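Local coordinates for protein glutamyl endopeptidase (Staphylococcus epidermidis, PDB 6PYM) that probably cleaves peptide bonds on the carbonyl side of glutamate, and also after aspartate, as a secreted serine endopeptidase of the S1B family, at residues G42-L47 / N105-Q110; N62-P67 / N77-G82; V81-I86 / I96-P101. The protein carries 1 engineered substitution. All coordinates share one frame; numbering follows the deposited sequence.

Contact 1 of 3, residues G42-L47 / N105-Q110; sequences GENEIL and NQHIGQ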
loop_
_atom_site.group_PDB
_atom_site.type_symbol
_atom_site.label_atom_id
_atom_site.label_comp_id
_atom_site.label_asym_id
_atom_site.label_seq_id
_atom_site.Cartn_x
_atom_site.Cartn_y
_atom_site.Cartn_z
ATOM N N GLY A 42 -0.158 9.797 -6.005
ATOM C CA GLY A 42 -0.477 11.048 -6.668
ATOM C C GLY A 42 -0.271 12.210 -5.722
ATOM O O GLY A 42 0.050 12.035 -4.544
ATOM N N GLU A 43 -0.488 13.412 -6.264
ATOM C CA GLU A 43 -0.209 14.645 -5.533
ATOM C C GLU A 43 -0.827 14.648 -4.140
ATOM O O GLU A 43 -0.208 15.116 -3.177
ATOM C CB GLU A 43 -0.719 15.837 -6.341
ATOM C CG GLU A 43 -0.421 17.174 -5.690
ATOM C CD GLU A 43 0.985 17.661 -5.972
ATOM O OE1 GLU A 43 1.793 16.889 -6.532
ATOM O OE2 GLU A 43 1.284 18.825 -5.637
ATOM N N ASN A 44 -2.063 14.158 -4.018
ATOM C CA ASN A 44 -2.774 14.147 -2.742
ATOM C C ASN A 44 -3.345 12.776 -2.408
ATOM O O ASN A 44 -4.318 12.693 -1.654
ATOM C CB ASN A 44 -3.910 15.176 -2.728
ATOM C CG ASN A 44 -3.413 16.589 -2.938
ATOM O OD1 ASN A 44 -2.746 17.151 -2.071
ATOM N ND2 ASN A 44 -3.732 17.171 -4.094
ATOM N N GLU A 45 -2.791 11.698 -2.959
ATOM C CA GLU A 45 -3.511 10.431 -2.944
ATOM C C GLU A 45 -2.624 9.256 -2.576
ATOM O O GLU A 45 -1.490 9.138 -3.057
ATOM C CB GLU A 45 -4.134 10.127 -4.312
ATOM C CG GLU A 45 -5.317 11.015 -4.677
ATOM C CD GLU A 45 -4.923 12.356 -5.282
ATOM O OE1 GLU A 45 -3.777 12.516 -5.754
ATOM O OE2 GLU A 45 -5.805 13.244 -5.297
ATOM N N ILE A 46 -3.186 8.364 -1.764
ATOM C CA ILE A 46 -2.618 7.046 -1.516
ATOM C C ILE A 46 -3.628 5.997 -1.958
ATOM O O ILE A 46 -4.831 6.256 -2.057
ATOM C CB ILE A 46 -2.204 6.809 -0.044
ATOM C CG1 ILE A 46 -3.425 6.681 0.870
ATOM C CG2 ILE A 46 -1.279 7.914 0.446
ATOM C CD1 ILE A 46 -3.109 6.052 2.222
ATOM N N LEU A 47 -3.120 4.796 -2.217
ATOM C CA LEU A 47 -3.943 3.598 -2.312
ATOM C C LEU A 47 -3.811 2.792 -1.028
ATOM O O LEU A 47 -2.728 2.702 -0.436
ATOM C CB LEU A 47 -3.526 2.709 -3.481
ATOM C CG LEU A 47 -3.503 3.416 -4.837
ATOM C CD1 LEU A 47 -3.101 2.441 -5.934
ATOM C CD2 LEU A 47 -4.827 4.106 -5.141
ATOM N N ASN A 105 1.615 23.352 4.277
ATOM C CA ASN A 105 0.972 23.427 2.966
ATOM C C ASN A 105 1.697 22.602 1.905
ATOM O O ASN A 105 1.618 22.899 0.713
ATOM C CB ASN A 105 0.727 24.867 2.499
ATOM C CG ASN A 105 -0.396 24.962 1.481
ATOM O OD1 ASN A 105 -1.353 24.188 1.523
ATOM N ND2 ASN A 105 -0.280 25.907 0.556
ATOM N N GLN A 106 2.404 21.553 2.319
ATOM C CA GLN A 106 3.019 20.628 1.377
ATOM C C GLN A 106 2.048 19.496 1.076
ATOM O O GLN A 106 1.320 19.036 1.957
ATOM C CB GLN A 106 4.295 20.028 1.965
ATOM C CG GLN A 106 5.346 21.037 2.366
ATOM C CD GLN A 106 6.469 20.395 3.152
ATOM O OE1 GLN A 106 6.234 19.721 4.156
ATOM N NE2 GLN A 106 7.698 20.591 2.695
ATOM N N HIS A 107 2.038 19.055 -0.172
ATOM C CA HIS A 107 1.201 17.936 -0.576
ATOM C C HIS A 107 1.996 16.643 -0.471
ATOM O O HIS A 107 3.218 16.632 -0.615
ATOM C CB HIS A 107 0.705 18.154 -1.999
ATOM C CG HIS A 107 -0.082 19.417 -2.160
ATOM N ND1 HIS A 107 -1.457 19.452 -2.081
ATOM C CD2 HIS A 107 0.316 20.696 -2.363
ATOM C CE1 HIS A 107 -1.875 20.696 -2.246
ATOM N NE2 HIS A 107 -0.818 21.469 -2.418
ATOM N N ILE A 108 1.290 15.541 -0.212
ATOM C CA ILE A 108 1.984 14.285 0.065
ATOM C C ILE A 108 2.844 13.857 -1.120
ATOM O O ILE A 108 3.960 13.358 -0.942
ATOM C CB ILE A 108 0.999 13.193 0.528
ATOM C CG1 ILE A 108 1.757 11.998 1.105
ATOM C CG2 ILE A 108 0.056 12.763 -0.595
ATOM C CD1 ILE A 108 0.871 11.051 1.874
ATOM N N GLY A 109 2.361 14.078 -2.342
ATOM C CA GLY A 109 3.113 13.717 -3.524
ATOM C C GLY A 109 4.208 14.678 -3.907
ATOM O O GLY A 109 4.869 14.479 -4.930
ATOM N N GLN A 110 4.403 15.727 -3.111
ATOM C CA GLN A 110 5.567 16.595 -3.195
ATOM C C GLN A 110 6.657 16.190 -2.222
ATOM O O GLN A 110 7.840 16.382 -2.522
ATOM C CB GLN A 110 5.168 18.045 -2.886
ATOM C CG GLN A 110 4.238 18.683 -3.910
ATOM C CD GLN A 110 3.770 20.076 -3.506
ATOM O OE1 GLN A 110 3.668 20.399 -2.318
ATOM N NE2 GLN A 110 3.486 20.910 -4.501
HETATM O O HOH W 1 4.447 17.295 -6.904
HETATM O O HOH W 2 -1.489 16.193 0.227
#
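His107, the N-cap residue of the short helix 108-111, meets the turn of Gly42-Glu45 through its ring: ND1 donates to Asn44 OD1 at 2.6 Å. The acceptor lies near the ring plane, and the donor sits in the carbonyl plane on a lone pair of OD1, although amide and ring are turned 66° apart. With CG beside its own backbone N (chi1 -60°), Asn44 brings OD1 to the imidazole edge. Ile108 follows; a water accepts from Ile108 N at 2.9 Å and lies 2.8 Å from Asn44 OD1, to which it may donate, while Ile108 CD1 packs on Ile46 CG2 at 4.1 Å. Gly109 CA comes to 3.6 Å from Gly42 O, and Gly109 N donates to Glu43 O at 2.9 Å from above the carbonyl plane. Gln110 CG lies 3.4 Å from Glu43 OE2, and Gln110 OE1 turns back to accept from His107 N, within the same segment. The arrangement is a type I beta turn docked on a helix N-terminus, here joining the tight 34-42/45-48 hairpin of a trypsin-like beta-barrel to the segment after strand 95-99.

Contact 2 of 3, residues N62-P67 / N77-G82; sequences NISVHP and NGKFVG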
loop_
_atom_site.group_PDB
_atom_site.type_symbol
_atom_site.label_atom_id
_atom_site.label_comp_id
_atom_site.label_asym_id
_atom_site.label_seq_id
_atom_site.Cartn_x
_atom_site.Cartn_y
_atom_site.Cartn_z
ATOM N N ASN A 62 -10.286 11.000 10.646
ATOM C CA ASN A 62 -9.785 10.052 11.629
ATOM C C ASN A 62 -8.547 9.299 11.156
ATOM O O ASN A 62 -7.947 8.575 11.955
ATOM C CB ASN A 62 -10.874 9.026 11.966
ATOM C CG ASN A 62 -12.034 9.630 12.738
ATOM O OD1 ASN A 62 -11.866 10.596 13.479
ATOM N ND2 ASN A 62 -13.217 9.045 12.581
ATOM N N ILE A 63 -8.154 9.435 9.893
ATOM C CA ILE A 63 -7.070 8.635 9.329
ATOM C C ILE A 63 -5.810 9.485 9.249
ATOM O O ILE A 63 -5.812 10.547 8.614
ATOM C CB ILE A 63 -7.442 8.096 7.942
ATOM C CG1 ILE A 63 -8.789 7.376 7.993
ATOM C CG2 ILE A 63 -6.352 7.169 7.442
ATOM C CD1 ILE A 63 -9.303 6.986 6.628
ATOM N N SER A 64 -4.728 9.006 9.857
ATOM C CA SER A 64 -3.407 9.610 9.728
ATOM C C SER A 64 -2.547 8.762 8.798
ATOM O O SER A 64 -2.462 7.540 8.963
ATOM C CB SER A 64 -2.720 9.689 11.088
ATOM O OG SER A 64 -3.354 10.617 11.951
ATOM N N VAL A 65 -1.877 9.418 7.857
ATOM C CA VAL A 65 -1.016 8.759 6.876
ATOM C C VAL A 65 0.394 9.290 7.058
ATOM O O VAL A 65 0.619 10.503 6.974
ATOM C CB VAL A 65 -1.498 9.022 5.442
ATOM C CG1 VAL A 65 -0.562 8.363 4.435
ATOM C CG2 VAL A 65 -2.930 8.537 5.262
ATOM N N HIS A 66 1.345 8.387 7.272
ATOM C CA HIS A 66 2.741 8.745 7.515
ATOM C C HIS A 66 3.591 8.112 6.419
ATOM O O HIS A 66 4.026 6.957 6.548
ATOM C CB HIS A 66 3.192 8.231 8.885
ATOM C CG HIS A 66 2.457 8.820 10.057
ATOM N ND1 HIS A 66 1.265 8.330 10.553
ATOM C CD2 HIS A 66 2.806 9.840 10.878
ATOM C CE1 HIS A 66 0.904 9.036 11.615
ATOM N NE2 HIS A 66 1.822 9.957 11.830
ATOM N N PRO A 67 3.857 8.819 5.322
ATOM C CA PRO A 67 4.703 8.232 4.278
ATOM C C PRO A 67 6.126 8.113 4.788
ATOM O O PRO A 67 6.630 8.998 5.486
ATOM C CB PRO A 67 4.601 9.244 3.130
ATOM C CG PRO A 67 4.328 10.550 3.815
ATOM C CD PRO A 67 3.489 10.218 5.024
ATOM N N ASN A 77 8.687 12.300 7.221
ATOM C CA ASN A 77 7.823 13.121 6.388
ATOM C C ASN A 77 6.535 13.518 7.096
ATOM O O ASN A 77 5.583 13.950 6.439
ATOM C CB ASN A 77 7.583 12.437 5.043
ATOM C CG ASN A 77 8.823 12.468 4.175
ATOM O OD1 ASN A 77 9.515 13.482 4.121
ATOM N ND2 ASN A 77 9.138 11.361 3.527
ATOM N N GLY A 78 6.508 13.411 8.422
ATOM C CA GLY A 78 5.357 13.798 9.203
ATOM C C GLY A 78 4.135 12.971 8.854
ATOM O O GLY A 78 4.224 11.783 8.502
ATOM N N LYS A 79 2.969 13.604 8.958
ATOM C CA LYS A 79 1.714 12.947 8.649
ATOM C C LYS A 79 0.837 13.845 7.788
ATOM O O LYS A 79 1.038 15.062 7.694
ATOM C CB LYS A 79 0.950 12.485 9.901
ATOM C CG LYS A 79 0.145 13.550 10.615
ATOM C CD LYS A 79 -0.656 12.926 11.754
ATOM C CE LYS A 79 -1.721 13.876 12.290
ATOM N NZ LYS A 79 -1.141 15.093 12.925
ATOM N N PHE A 80 -0.136 13.204 7.147
ATOM C CA PHE A 80 -1.160 13.842 6.339
ATOM C C PHE A 80 -2.495 13.248 6.749
ATOM O O PHE A 80 -2.595 12.045 7.015
ATOM C CB PHE A 80 -0.892 13.576 4.859
ATOM C CG PHE A 80 0.404 14.158 4.384
ATOM C CD1 PHE A 80 1.605 13.506 4.630
ATOM C CD2 PHE A 80 0.429 15.375 3.731
ATOM C CE1 PHE A 80 2.802 14.055 4.230
ATOM C CE2 PHE A 80 1.619 15.926 3.322
ATOM C CZ PHE A 80 2.810 15.266 3.569
ATOM N N VAL A 81 -3.514 14.091 6.832
ATOM C CA VAL A 81 -4.813 13.699 7.370
ATOM C C VAL A 81 -5.777 13.390 6.234
ATOM O O VAL A 81 -5.863 14.135 5.248
ATOM C CB VAL A 81 -5.370 14.789 8.305
ATOM C CG1 VAL A 81 -6.719 14.370 8.883
ATOM C CG2 VAL A 81 -4.376 15.088 9.427
ATOM N N GLY A 82 -6.518 12.297 6.378
ATOM C CA GLY A 82 -7.504 11.934 5.386
ATOM C C GLY A 82 -8.504 13.038 5.106
ATOM O O GLY A 82 -8.948 13.736 6.023
HETATM O O HOH W 3 6.644 10.203 7.967
#
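Val65 and Phe80 form the hydrogen-bonded antiparallel pair at the centre of this contact: Phe80 N donates to Val65 O at 2.8 Å, and Val65 N returns a bond to Phe80 O at 2.9 Å. Farther along, Gly82 N binds Ile63 O at 2.9 Å, with Ser64 and Val81 as the non-hydrogen-bonded pair between. The tight side is the buried face carrying Val65 and Phe80. There Pro67 crosses Phe80 at about a right angle, its CD meeting CD1 at the ring edge at 3.8 Å, and Val65 O also lies at that edge, in the ring plane. On the other face, which carries Ser64 and Val81, the packing is thinner and built from the long exposed chain of Lys79. Its CB sits over one face of the His66 imidazole, 3.6 Å from the centroid and 27° off the normal, a CH-pi contact offset toward the ring rim. With CG between backbone N and carbonyl carbon (chi1 81°), the lysine runs alongside the histidine and passes CD within 3.6 Å of Ser64 OG. Where the strands part, a water takes over, accepting from Asn77 N and donating to Pro67 O and Gly78 O. Strand 64-67 lies at the end of the barrel's strand order, its backbone bonded also to strand 22-27; helix 108-111 covers Val65, Pro67 and Phe80 through Ile108, and Val99 of strand 95-99 packs against Val65 and Phe80.

Contact 3 of 3, residues V81-I86 / I96-P101; sequences VGQEII and ILRVSP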
loop_
_atom_site.group_PDB
_atom_site.type_symbol
_atom_site.label_atom_id
_atom_site.label_comp_id
_atom_site.label_asym_id
_atom_site.label_seq_id
_atom_site.Cartn_x
_atom_site.Cartn_y
_atom_site.Cartn_z
ATOM N N VAL A 81 -3.514 14.091 6.832
ATOM C CA VAL A 81 -4.813 13.699 7.370
ATOM C C VAL A 81 -5.777 13.390 6.234
ATOM O O VAL A 81 -5.863 14.135 5.248
ATOM C CB VAL A 81 -5.370 14.789 8.305
ATOM C CG1 VAL A 81 -6.719 14.370 8.883
ATOM C CG2 VAL A 81 -4.376 15.088 9.427
ATOM N N GLY A 82 -6.518 12.297 6.378
ATOM C CA GLY A 82 -7.504 11.934 5.386
ATOM C C GLY A 82 -8.504 13.038 5.106
ATOM O O GLY A 82 -8.948 13.736 6.023
ATOM N N GLN A 83 -8.859 13.198 3.843
ATOM C CA GLN A 83 -9.794 14.221 3.395
ATOM C C GLN A 83 -10.997 13.640 2.674
ATOM O O GLN A 83 -12.124 14.096 2.895
ATOM C CB GLN A 83 -9.074 15.233 2.480
ATOM C CG GLN A 83 -9.904 16.465 2.115
ATOM C CD GLN A 83 -10.737 16.271 0.866
ATOM O OE1 GLN A 83 -10.363 15.525 -0.039
ATOM N NE2 GLN A 83 -11.880 16.947 0.807
ATOM N N GLU A 84 -10.798 12.633 1.823
ATOM C CA GLU A 84 -11.900 12.026 1.094
ATOM C C GLU A 84 -11.552 10.578 0.774
ATOM O O GLU A 84 -10.443 10.287 0.315
ATOM C CB GLU A 84 -12.176 12.792 -0.206
ATOM C CG GLU A 84 -13.382 12.285 -0.980
ATOM C CD GLU A 84 -13.634 13.071 -2.255
ATOM O OE1 GLU A 84 -12.703 13.757 -2.731
ATOM O OE2 GLU A 84 -14.766 13.000 -2.777
ATOM N N ILE A 85 -12.513 9.684 0.994
ATOM C CA ILE A 85 -12.369 8.269 0.672
ATOM C C ILE A 85 -13.072 8.006 -0.649
ATOM O O ILE A 85 -14.256 8.333 -0.805
ATOM C CB ILE A 85 -12.962 7.393 1.784
ATOM C CG1 ILE A 85 -12.152 7.555 3.072
ATOM C CG2 ILE A 85 -13.041 5.940 1.327
ATOM C CD1 ILE A 85 -12.875 7.057 4.296
ATOM N N ILE A 86 -12.350 7.420 -1.601
ATOM C CA ILE A 86 -12.894 7.076 -2.910
ATOM C C ILE A 86 -12.782 5.566 -3.094
ATOM O O ILE A 86 -11.736 5.076 -3.545
ATOM C CB ILE A 86 -12.154 7.816 -4.034
ATOM C CG1 ILE A 86 -12.076 9.319 -3.754
ATOM C CG2 ILE A 86 -12.842 7.570 -5.358
ATOM C CD1 ILE A 86 -11.093 10.048 -4.647
ATOM N N ILE A 96 -8.940 4.645 -2.867
ATOM C CA ILE A 96 -8.079 5.818 -2.849
ATOM C C ILE A 96 -8.420 6.602 -1.597
ATOM O O ILE A 96 -9.602 6.803 -1.285
ATOM C CB ILE A 96 -8.311 6.694 -4.092
ATOM C CG1 ILE A 96 -8.001 5.923 -5.379
ATOM C CG2 ILE A 96 -7.501 7.987 -3.991
ATOM C CD1 ILE A 96 -8.490 6.624 -6.649
ATOM N N LEU A 97 -7.404 7.042 -0.872
ATOM C CA LEU A 97 -7.593 8.018 0.193
ATOM C C LEU A 97 -6.904 9.298 -0.250
ATOM O O LEU A 97 -5.682 9.323 -0.433
ATOM C CB LEU A 97 -7.032 7.542 1.531
ATOM C CG LEU A 97 -7.180 8.556 2.674
ATOM C CD1 LEU A 97 -8.643 8.806 3.029
ATOM C CD2 LEU A 97 -6.413 8.099 3.889
ATOM N N ARG A 98 -7.695 10.343 -0.465
ATOM C CA ARG A 98 -7.147 11.667 -0.698
ATOM C C ARG A 98 -6.865 12.296 0.655
ATOM O O ARG A 98 -7.703 12.222 1.559
ATOM C CB ARG A 98 -8.161 12.502 -1.474
ATOM C CG ARG A 98 -7.692 13.881 -1.883
ATOM C CD ARG A 98 -8.590 14.426 -2.987
ATOM N NE ARG A 98 -8.367 13.711 -4.240
ATOM C CZ ARG A 98 -9.327 13.351 -5.085
ATOM N NH1 ARG A 98 -10.595 13.629 -4.820
ATOM N NH2 ARG A 98 -9.011 12.703 -6.199
ATOM N N VAL A 99 -5.684 12.889 0.803
ATOM C CA VAL A 99 -5.271 13.512 2.051
ATOM C C VAL A 99 -5.109 15.011 1.847
ATOM O O VAL A 99 -4.817 15.490 0.745
ATOM C CB VAL A 99 -3.976 12.894 2.625
ATOM C CG1 VAL A 99 -4.213 11.445 3.025
ATOM C CG2 VAL A 99 -2.830 12.995 1.625
ATOM N N SER A 100 -5.281 15.750 2.939
ATOM C CA SER A 100 -5.055 17.183 2.931
ATOM C C SER A 100 -3.559 17.480 2.899
ATOM O O SER A 100 -2.740 16.631 3.261
ATOM C CB SER A 100 -5.655 17.800 4.192
ATOM O OG SER A 100 -7.062 17.649 4.220
ATOM N N PRO A 101 -3.174 18.687 2.475
ATOM C CA PRO A 101 -1.782 19.112 2.655
ATOM C C PRO A 101 -1.441 19.158 4.137
ATOM O O PRO A 101 -2.320 19.180 5.000
ATOM C CB PRO A 101 -1.753 20.525 2.050
ATOM C CG PRO A 101 -2.981 20.626 1.208
ATOM C CD PRO A 101 -3.999 19.730 1.838
HETATM O O HOH W 4 -2.917 16.930 6.691
#
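Arg98 O is gripped by two successive amides of the facing strand, Gln83 N at 2.7 Å and Glu84 N at 3.1 Å. The first donor lies in the carbonyl plane and the second is tilted 30° from it; both donate to the one acceptor, which marks a classic beta bulge that shifts the register by one residue. Glu84 O takes the bond back from Arg98 N at 2.9 Å. Beyond the bulge the pairing is regular, with Ile86 N donating almost straight to Ile96 O at 2.8 Å. Arg98 is flanked by side chains on its own face of the sheet. Gln83 and Glu84 both run alongside it: Gln83 OE1 lies against CG and CD, its amide nearly coplanar with the guanidinium, while Glu84 OE1 approaches the guanidinium edge to make a salt bridge with NH1 at 3.0 Å, whose hydrogen bond is weak. Ile86 CD1 covers one guanidinium face, 3.6 Å from NH1. The arginine's bend at chi3 (-71°) turns the group toward these neighbours, and its NE forms a second salt bridge, to Glu45 of the adjoining strand 45-48; the two carboxylates thus hold the guanidinium at two sites, NH1 and NE. On the opposite face, Ile85 CG1 packs on Leu97 CD1 at 3.7 Å. This is a bulged antiparallel hairpin in the six-stranded barrel of a trypsin-like protease, whose connecting loop carries Asp93, the predicted charge-relay aspartate.

All three contacts reach the same six-stranded antiparallel barrel of the trypsin-like fold, their centres about 9 to 10 Å apart; contact 1 docks the 105-110 segment, with the start of helix 108-111, on it. Contacts 2 and 3 share strand 80-87, with Val81 and Gly82 in both, and add strands 64-67 and 95-99 on its two sides. Contact 1 spans the longest chain interval and encloses the other two in sequence; its strand 45-48 neighbours 95-99, and the Glu45-Arg98 salt bridge ties it to contact 3. The loop leading into helix 108-111 touches Phe80 (CE2 to Gln106 O 3.4 Å), and the helix packs on it too. Together they join neighbouring barrel strands, with the helix packed beside them.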